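Local structure of PaxB (Photorhabdus luminescens, 6EK4) at residues A[32-36]-A[287-291]. The protein probably serves as one of the two components of an alpha-helical pore-forming toxin of the YaxAB type, which perforates target-cell membranes. Residues are numbered along the deposited sequence; the frame is centred on the assembly and turned at random.
Sequences LSHQQ and DVHQI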
loop_
_atom_site.group_PDB
_atom_site.type_symbol
_atom_site.label_atom_id
_atom_site.label_comp_id
_atom_site.label_asym_id
_atom_site.label_seq_id
_atom_site.Cartn_x
_atom_site.Cartn_y
_atom_site.Cartn_z
ATOM N N LEU A 32 4.366 -3.136 4.309
ATOM C CA LEU A 32 3.265 -2.182 4.449
ATOM C C LEU A 32 2.582 -2.262 5.812
ATOM O O LEU A 32 2.194 -1.238 6.366
ATOM C CB LEU A 32 2.229 -2.390 3.340
ATOM C CG LEU A 32 2.678 -1.972 1.937
ATOM C CD1 LEU A 32 1.779 -2.589 0.878
ATOM C CD2 LEU A 32 2.711 -0.457 1.795
ATOM N N SER A 33 2.443 -3.470 6.353
ATOM C CA SER A 33 1.762 -3.663 7.637
ATOM C C SER A 33 2.531 -3.090 8.829
ATOM O O SER A 33 1.952 -2.910 9.900
ATOM C CB SER A 33 1.487 -5.150 7.882
ATOM O OG SER A 33 2.695 -5.886 7.955
ATOM N N HIS A 34 3.821 -2.812 8.649
ATOM C CA HIS A 34 4.663 -2.282 9.726
ATOM C C HIS A 34 4.947 -0.779 9.623
ATOM O O HIS A 34 5.210 -0.134 10.638
ATOM C CB HIS A 34 5.974 -3.068 9.800
ATOM C CG HIS A 34 5.809 -4.455 10.338
ATOM N ND1 HIS A 34 5.481 -5.530 9.540
ATOM C CD2 HIS A 34 5.907 -4.938 11.599
ATOM C CE1 HIS A 34 5.393 -6.617 10.285
ATOM N NE2 HIS A 34 5.646 -6.286 11.537
ATOM N N GLN A 35 4.900 -0.226 8.411
ATOM C CA GLN A 35 5.117 1.212 8.208
ATOM C C GLN A 35 3.808 2.006 8.229
ATOM O O GLN A 35 3.808 3.195 8.557
ATOM C CB GLN A 35 5.881 1.471 6.903
ATOM C CG GLN A 35 5.061 1.320 5.627
ATOM C CD GLN A 35 5.908 1.420 4.369
ATOM O OE1 GLN A 35 7.107 1.134 4.385
ATOM N NE2 GLN A 35 5.283 1.822 3.266
ATOM N N GLN A 36 2.705 1.350 7.867
ATOM C CA GLN A 36 1.370 1.959 7.896
ATOM C C GLN A 36 1.038 2.522 9.280
ATOM O O GLN A 36 1.175 1.827 10.291
ATOM C CB GLN A 36 0.315 0.929 7.459
ATOM C CG GLN A 36 -1.138 1.260 7.800
ATOM C CD GLN A 36 -1.639 0.564 9.061
ATOM O OE1 GLN A 36 -1.119 -0.478 9.464
ATOM N NE2 GLN A 36 -2.667 1.132 9.677
ATOM N N ASP A 287 -2.092 2.520 2.504
ATOM C CA ASP A 287 -1.309 1.297 2.696
ATOM C C ASP A 287 -2.213 0.098 2.984
ATOM O O ASP A 287 -1.929 -1.012 2.535
ATOM C CB ASP A 287 -0.289 1.466 3.831
ATOM C CG ASP A 287 0.832 2.436 3.480
ATOM O OD1 ASP A 287 1.188 2.554 2.288
ATOM O OD2 ASP A 287 1.371 3.076 4.410
ATOM N N VAL A 288 -3.298 0.321 3.726
ATOM C CA VAL A 288 -4.270 -0.738 4.014
ATOM C C VAL A 288 -4.992 -1.161 2.732
ATOM O O VAL A 288 -5.229 -2.350 2.514
ATOM C CB VAL A 288 -5.302 -0.310 5.085
ATOM C CG1 VAL A 288 -6.379 -1.373 5.258
ATOM C CG2 VAL A 288 -4.615 -0.051 6.419
ATOM N N HIS A 289 -5.343 -0.186 1.896
ATOM C CA HIS A 289 -5.901 -0.462 0.567
ATOM C C HIS A 289 -4.918 -1.256 -0.294
ATOM O O HIS A 289 -5.323 -2.139 -1.051
ATOM C CB HIS A 289 -6.278 0.839 -0.154
ATOM C CG HIS A 289 -7.679 1.295 0.111
ATOM N ND1 HIS A 289 -8.711 1.068 -0.773
ATOM C CD2 HIS A 289 -8.219 1.967 1.155
ATOM C CE1 HIS A 289 -9.827 1.579 -0.284
ATOM N NE2 HIS A 289 -9.555 2.131 0.885
ATOM N N GLN A 290 -3.633 -0.927 -0.176
ATOM C CA GLN A 290 -2.578 -1.641 -0.889
ATOM C C GLN A 290 -2.416 -3.066 -0.357
ATOM O O GLN A 290 -2.177 -3.989 -1.132
ATOM C CB GLN A 290 -1.249 -0.881 -0.785
ATOM C CG GLN A 290 -0.115 -1.454 -1.627
ATOM C CD GLN A 290 -0.440 -1.522 -3.109
ATOM O OE1 GLN A 290 -0.107 -2.497 -3.783
ATOM N NE2 GLN A 290 -1.096 -0.486 -3.624
ATOM N N ILE A 291 -2.547 -3.240 0.957
ATOM C CA ILE A 291 -2.478 -4.570 1.575
ATOM C C ILE A 291 -3.572 -5.494 1.032
ATOM O O ILE A 291 -3.330 -6.683 0.822
ATOM C CB ILE A 291 -2.543 -4.489 3.122
ATOM C CG1 ILE A 291 -1.187 -4.038 3.674
ATOM C CG2 ILE A 291 -2.919 -5.832 3.740
ATOM C CD1 ILE A 291 -1.212 -3.620 5.130
#
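L32 carries its CG trans to the carbonyl carbon (chi1 -71°) and extends at chi2, which sends its two methyls onto D287 and Q290 of the facing helix; D287, with its CG likewise trans to its own carbonyl carbon (chi1 -69°), brings its carboxylate back between L32 and Q36. This is helix-helix packing in the elongated helical bundle of an alpha-pore-forming toxin: the last turn of helix 19-35 lies against the middle of the long helix 247-321, close to the centre of the chain. L32 reaches onto one face of the partner helix, touching three of its residues. L32 CD2 meets D287 OD1 at 3.4 Å, L32 CD1 lies on the aliphatic part of Q290, and L32 CB packs on I291 CG1 at 3.8 Å. The tip of I291 goes on past L32 to the backbone of S33, where I291 CD1 comes to 3.9 Å from S33 N. S33 itself turns its hydroxyl back along its own helix, to I29 O and W30 O, while S33 CB faces I291 CD1 at 4.1 Å.

Q36 is where the chain leaves the helix, although its N still bonds to L32 O. Its side chain runs past D287 in the opposite direction, the amide and carboxylate planes nearly perpendicular at 84°, and Q36 CB and D287 CB are 3.7 Å apart. Farther out, the chain of Q36 bends at chi2 and passes at a slant over the V288 CG2 methyl. Helix 42-73 closes this side, with T47 touching Q36 and I43 touching V288, while L149 at the start of helix 149-193 also packs on V288. The carboxylate of D287 thus meets carbon from both neighbours, its second oxygen, D287 OD2, resting 3.7 Å from Q36 CA.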